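Local atomic coordinates of putative methyltransferase (Emericella variicolor, PDB entry 7DMB), a protein that probably transfers methyl groups from S-adenosylmethionine as a trans-acting enzyme of calbistrin biosynthesis, and binds the by-product S-adenosyl-L-homocysteine. Residues S46-E58 with W179-L192. Residues are numbered along the deposited sequence; the frame is centred on the assembly and turned at random.
Sequences SQLLHPTRESQSE and WANSLSEVRPLINL
The imidazole of H50 lies over the aliphatic stem of E185, its neighbour in a two-stranded antiparallel ribbon (50-51 with 184-185), and the pair illustrates how a very short sheet can join distant parts of a chain. Here the ribbon ties an N-terminal segment to the linker between helix 172-181 and helix 187-196, beside the seven-stranded sheet of the Rossmann-like methyltransferase fold. H50 and E185 form a hydrogen-bonded pair, with E185 N 2.7 Å from H50 O, and their side chains run alongside each other. The CH-pi contact puts E185 CB 3.6 Å from the ring centroid, towards the rim, while ND1 donates close to the ring plane to P51 O, meeting that carbonyl from above its plane, a bond that limits the ring's rotation. E185 CG stands anti to the backbone N (chi1 -171°), and a bend at chi2 carries the carboxylate to R187, whose NE and NH2 grip it side-on; OE2 also caps R187 N through its anti lone pair.

At one end of the ribbon, L49 CD2 meets L189 CD2 at 3.6 Å and L48 CD1 reaches L192. At the other, T52 OG1 donates to S182 O in its carbonyl plane. The extended R53 chain brings its guanidinium across L183 CD2, which touches one face, while S182 OG takes an almost straight bond from NH2 at the edge. NE and NH2 clasp E58 side-on, and Y138 is a further partner of OE1. W179 approaches the same carboxylate: its NE1 donates to the anti lone pair of E58 OE2 at 2.8 Å, with the indole and carboxylate planes 41° apart.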
loop_
_atom_site.group_PDB
_atom_site.type_symbol
_atom_site.label_atom_id
_atom_site.label_comp_id
_atom_site.label_asym_id
_atom_site.label_seq_id
_atom_site.Cartn_x
_atom_site.Cartn_y
_atom_site.Cartn_z
ATOM N N SER A 46 13.807 -0.435 15.128
ATOM C CA SER A 46 12.707 0.108 15.920
ATOM C C SER A 46 12.803 1.618 16.097
ATOM O O SER A 46 11.785 2.267 16.373
ATOM C CB SER A 46 12.660 -0.582 17.285
ATOM O OG SER A 46 13.853 -0.339 18.025
ATOM N N GLN A 47 13.992 2.191 15.948
ATOM C CA GLN A 47 14.131 3.638 15.988
ATOM C C GLN A 47 13.869 4.296 14.638
ATOM O O GLN A 47 13.764 5.526 14.579
ATOM C CB GLN A 47 15.534 4.028 16.478
ATOM C CG GLN A 47 15.586 4.389 17.954
ATOM C CD GLN A 47 15.490 3.164 18.834
ATOM O OE1 GLN A 47 14.574 3.039 19.659
ATOM N NE2 GLN A 47 16.430 2.236 18.654
ATOM N N LEU A 48 13.754 3.517 13.566
ATOM C CA LEU A 48 13.725 4.063 12.214
ATOM C C LEU A 48 12.441 3.769 11.454
ATOM O O LEU A 48 11.984 4.624 10.690
ATOM C CB LEU A 48 14.925 3.527 11.425
ATOM C CG LEU A 48 16.272 3.841 12.076
ATOM C CD1 LEU A 48 17.384 3.089 11.369
ATOM C CD2 LEU A 48 16.524 5.352 12.058
ATOM N N LEU A 49 11.874 2.569 11.611
ATOM C CA LEU A 49 10.607 2.168 11.001
ATOM C C LEU A 49 9.775 1.524 12.107
ATOM O O LEU A 49 10.131 0.448 12.595
ATOM C CB LEU A 49 10.818 1.184 9.834
ATOM C CG LEU A 49 11.766 1.515 8.664
ATOM C CD1 LEU A 49 12.083 0.269 7.805
ATOM C CD2 LEU A 49 11.199 2.636 7.788
ATOM N N HIS A 50 8.702 2.180 12.538
ATOM C CA HIS A 50 7.887 1.633 13.616
ATOM C C HIS A 50 6.452 2.105 13.446
ATOM O O HIS A 50 6.173 3.008 12.644
ATOM C CB HIS A 50 8.436 2.037 14.992
ATOM C CG HIS A 50 8.443 3.511 15.228
ATOM N ND1 HIS A 50 7.319 4.207 15.621
ATOM C CD2 HIS A 50 9.441 4.425 15.133
ATOM C CE1 HIS A 50 7.623 5.488 15.750
ATOM N NE2 HIS A 50 8.904 5.646 15.460
ATOM N N PRO A 51 5.509 1.506 14.177
ATOM C CA PRO A 51 4.132 2.017 14.146
ATOM C C PRO A 51 4.052 3.411 14.750
ATOM O O PRO A 51 4.813 3.768 15.655
ATOM C CB PRO A 51 3.348 0.999 14.988
ATOM C CG PRO A 51 4.194 -0.253 14.993
ATOM C CD PRO A 51 5.613 0.263 14.967
ATOM N N THR A 52 3.122 4.213 14.229
ATOM C CA THR A 52 2.887 5.524 14.813
ATOM C C THR A 52 1.982 5.465 16.040
ATOM O O THR A 52 2.040 6.373 16.877
ATOM C CB THR A 52 2.298 6.482 13.769
ATOM O OG1 THR A 52 0.968 6.092 13.426
ATOM C CG2 THR A 52 3.146 6.484 12.512
ATOM N N ARG A 53 1.175 4.414 16.186
ATOM C CA ARG A 53 0.197 4.346 17.268
ATOM C C ARG A 53 -0.352 2.925 17.355
ATOM O O ARG A 53 -0.141 2.094 16.461
ATOM C CB ARG A 53 -0.937 5.353 17.047
ATOM C CG ARG A 53 -1.707 5.057 15.771
ATOM C CD ARG A 53 -2.932 5.918 15.562
ATOM N NE ARG A 53 -3.564 5.562 14.295
ATOM C CZ ARG A 53 -3.137 6.007 13.117
ATOM N NH1 ARG A 53 -2.081 6.827 13.064
ATOM N NH2 ARG A 53 -3.757 5.635 12.002
ATOM N N GLU A 54 -1.039 2.651 18.468
ATOM C CA GLU A 54 -1.860 1.451 18.580
ATOM C C GLU A 54 -3.080 1.621 17.690
ATOM O O GLU A 54 -3.707 2.679 17.683
ATOM C CB GLU A 54 -2.282 1.217 20.031
ATOM C CG GLU A 54 -2.483 -0.241 20.404
ATOM C CD GLU A 54 -3.912 -0.729 20.152
ATOM O OE1 GLU A 54 -4.195 -1.919 20.419
ATOM O OE2 GLU A 54 -4.757 0.073 19.686
ATOM N N SER A 55 -3.410 0.599 16.915
ATOM C CA SER A 55 -4.405 0.784 15.868
ATOM C C SER A 55 -5.495 -0.281 15.866
ATOM O O SER A 55 -6.276 -0.339 14.912
ATOM C CB SER A 55 -3.716 0.827 14.504
ATOM O OG SER A 55 -3.183 -0.437 14.175
ATOM N N GLN A 56 -5.577 -1.109 16.908
ATOM C CA GLN A 56 -6.554 -2.190 16.926
ATOM C C GLN A 56 -7.991 -1.677 16.893
ATOM O O GLN A 56 -8.855 -2.319 16.291
ATOM C CB GLN A 56 -6.320 -3.076 18.148
ATOM C CG GLN A 56 -4.958 -3.799 18.103
ATOM C CD GLN A 56 -4.783 -4.677 16.863
ATOM O OE1 GLN A 56 -3.797 -4.544 16.126
ATOM N NE2 GLN A 56 -5.734 -5.583 16.634
ATOM N N SER A 57 -8.267 -0.532 17.516
ATOM C CA SER A 57 -9.624 0.003 17.502
ATOM C C SER A 57 -10.059 0.380 16.091
ATOM O O SER A 57 -11.130 -0.034 15.632
ATOM C CB SER A 57 -9.731 1.215 18.428
ATOM O OG SER A 57 -9.901 0.803 19.766
ATOM N N GLU A 58 -9.255 1.189 15.392
ATOM C CA GLU A 58 -9.665 1.614 14.056
ATOM C C GLU A 58 -9.691 0.442 13.081
ATOM O O GLU A 58 -10.539 0.415 12.183
ATOM C CB GLU A 58 -8.750 2.728 13.536
ATOM C CG GLU A 58 -7.292 2.343 13.307
ATOM C CD GLU A 58 -6.398 3.583 13.172
ATOM O OE1 GLU A 58 -6.070 4.182 14.204
ATOM O OE2 GLU A 58 -6.036 3.963 12.039
ATOM N N TRP A 179 -4.392 7.359 5.051
ATOM C CA TRP A 179 -4.669 6.559 6.247
ATOM C C TRP A 179 -3.636 5.456 6.418
ATOM O O TRP A 179 -3.094 5.274 7.509
ATOM C CB TRP A 179 -6.060 5.917 6.209
ATOM C CG TRP A 179 -6.159 4.777 7.262
ATOM C CD1 TRP A 179 -6.401 4.926 8.600
ATOM C CD2 TRP A 179 -5.951 3.366 7.055
ATOM N NE1 TRP A 179 -6.389 3.703 9.231
ATOM C CE2 TRP A 179 -6.125 2.728 8.307
ATOM C CE3 TRP A 179 -5.670 2.572 5.928
ATOM C CZ2 TRP A 179 -6.009 1.337 8.469
ATOM C CZ3 TRP A 179 -5.561 1.178 6.098
ATOM C CH2 TRP A 179 -5.730 0.587 7.359
ATOM N N ALA A 180 -3.402 4.667 5.359
ATOM C CA ALA A 180 -2.435 3.570 5.429
ATOM C C ALA A 180 -1.051 4.075 5.815
ATOM O O ALA A 180 -0.380 3.489 6.674
ATOM C CB ALA A 180 -2.378 2.829 4.091
ATOM N N ASN A 181 -0.594 5.147 5.165
ATOM C CA ASN A 181 0.697 5.727 5.518
ATOM C C ASN A 181 0.711 6.226 6.956
ATOM O O ASN A 181 1.770 6.274 7.590
ATOM C CB ASN A 181 1.029 6.872 4.565
ATOM C CG ASN A 181 1.683 6.396 3.296
ATOM O OD1 ASN A 181 2.870 6.052 3.289
ATOM N ND2 ASN A 181 0.919 6.375 2.205
ATOM N N SER A 182 -0.451 6.591 7.494
ATOM C CA SER A 182 -0.495 7.139 8.838
ATOM C C SER A 182 -0.148 6.104 9.908
ATOM O O SER A 182 0.123 6.479 11.055
ATOM C CB SER A 182 -1.878 7.754 9.080
ATOM O OG SER A 182 -2.838 6.766 9.437
ATOM N N LEU A 183 -0.117 4.824 9.561
ATOM C CA LEU A 183 0.206 3.796 10.539
ATOM C C LEU A 183 1.702 3.602 10.726
ATOM O O LEU A 183 2.114 3.043 11.752
ATOM C CB LEU A 183 -0.424 2.462 10.131
ATOM C CG LEU A 183 -1.949 2.314 10.191
ATOM C CD1 LEU A 183 -2.360 0.937 9.663
ATOM C CD2 LEU A 183 -2.460 2.525 11.607
ATOM N N SER A 184 2.520 4.032 9.766
ATOM C CA SER A 184 3.953 3.761 9.773
ATOM C C SER A 184 4.725 5.048 10.003
ATOM O O SER A 184 4.440 6.077 9.367
ATOM C CB SER A 184 4.420 3.143 8.449
ATOM O OG SER A 184 3.716 1.958 8.111
ATOM N N GLU A 185 5.692 4.994 10.904
ATOM C CA GLU A 185 6.648 6.081 11.094
ATOM C C GLU A 185 7.919 5.733 10.318
ATOM O O GLU A 185 8.680 4.848 10.731
ATOM C CB GLU A 185 6.941 6.294 12.577
ATOM C CG GLU A 185 7.753 7.549 12.865
ATOM C CD GLU A 185 7.162 8.775 12.202
ATOM O OE1 GLU A 185 6.189 9.317 12.752
ATOM O OE2 GLU A 185 7.657 9.191 11.129
ATOM N N VAL A 186 8.130 6.395 9.176
ATOM C CA VAL A 186 9.290 6.126 8.327
ATOM C C VAL A 186 10.236 7.315 8.224
ATOM O O VAL A 186 11.283 7.199 7.582
ATOM C CB VAL A 186 8.890 5.649 6.908
ATOM C CG1 VAL A 186 7.831 4.566 6.946
ATOM C CG2 VAL A 186 8.431 6.811 6.035
ATOM N N ARG A 187 9.907 8.452 8.831
ATOM C CA ARG A 187 10.714 9.667 8.702
ATOM C C ARG A 187 12.092 9.569 9.366
ATOM O O ARG A 187 13.053 10.169 8.859
ATOM C CB ARG A 187 9.941 10.870 9.265
ATOM C CG ARG A 187 8.644 11.159 8.515
ATOM C CD ARG A 187 7.810 12.244 9.182
ATOM N NE ARG A 187 7.222 11.779 10.434
ATOM C CZ ARG A 187 6.624 12.571 11.315
ATOM N NH1 ARG A 187 6.536 13.875 11.072
ATOM N NH2 ARG A 187 6.126 12.063 12.439
ATOM N N PRO A 188 12.244 8.873 10.506
ATOM C CA PRO A 188 13.608 8.692 11.036
ATOM C C PRO A 188 14.520 7.930 10.089
ATOM O O PRO A 188 15.706 8.271 9.998
ATOM C CB PRO A 188 13.387 7.934 12.351
ATOM C CG PRO A 188 11.993 8.282 12.752
ATOM C CD PRO A 188 11.226 8.431 11.477
ATOM N N LEU A 189 14.016 6.913 9.377
ATOM C CA LEU A 189 14.855 6.236 8.388
ATOM C C LEU A 189 15.253 7.186 7.267
ATOM O O LEU A 189 16.422 7.238 6.861
ATOM C CB LEU A 189 14.142 5.026 7.792
ATOM C CG LEU A 189 14.967 4.396 6.660
ATOM C CD1 LEU A 189 16.278 3.874 7.223
ATOM C CD2 LEU A 189 14.228 3.278 5.905
ATOM N N ILE A 190 14.274 7.909 6.718
ATOM C CA ILE A 190 14.569 8.839 5.637
ATOM C C ILE A 190 15.534 9.908 6.124
ATOM O O ILE A 190 16.519 10.233 5.450
ATOM C CB ILE A 190 13.263 9.438 5.086
ATOM C CG1 ILE A 190 12.367 8.334 4.510
ATOM C CG2 ILE A 190 13.554 10.512 4.037
ATOM C CD1 ILE A 190 12.948 7.624 3.316
ATOM N N ASN A 191 15.291 10.443 7.321
ATOM C CA ASN A 191 16.185 11.464 7.857
ATOM C C ASN A 191 17.616 10.934 7.992
ATOM O O ASN A 191 18.576 11.637 7.666
ATOM C CB ASN A 191 15.634 11.967 9.190
ATOM C CG ASN A 191 16.488 13.056 9.802
ATOM O OD1 ASN A 191 17.161 12.833 10.800
ATOM N ND2 ASN A 191 16.460 14.244 9.204
ATOM N N LEU A 192 17.778 9.687 8.440
ATOM C CA LEU A 192 19.117 9.119 8.594
ATOM C C LEU A 192 19.841 9.041 7.249
ATOM O O LEU A 192 21.002 9.454 7.136
ATOM C CB LEU A 192 19.035 7.738 9.253
ATOM C CG LEU A 192 20.351 6.944 9.300
ATOM C CD1 LEU A 192 21.430 7.781 9.955
ATOM C CD2 LEU A 192 20.192 5.585 10.035
HETATM O O HOH W 1 0.692 2.709 14.176
#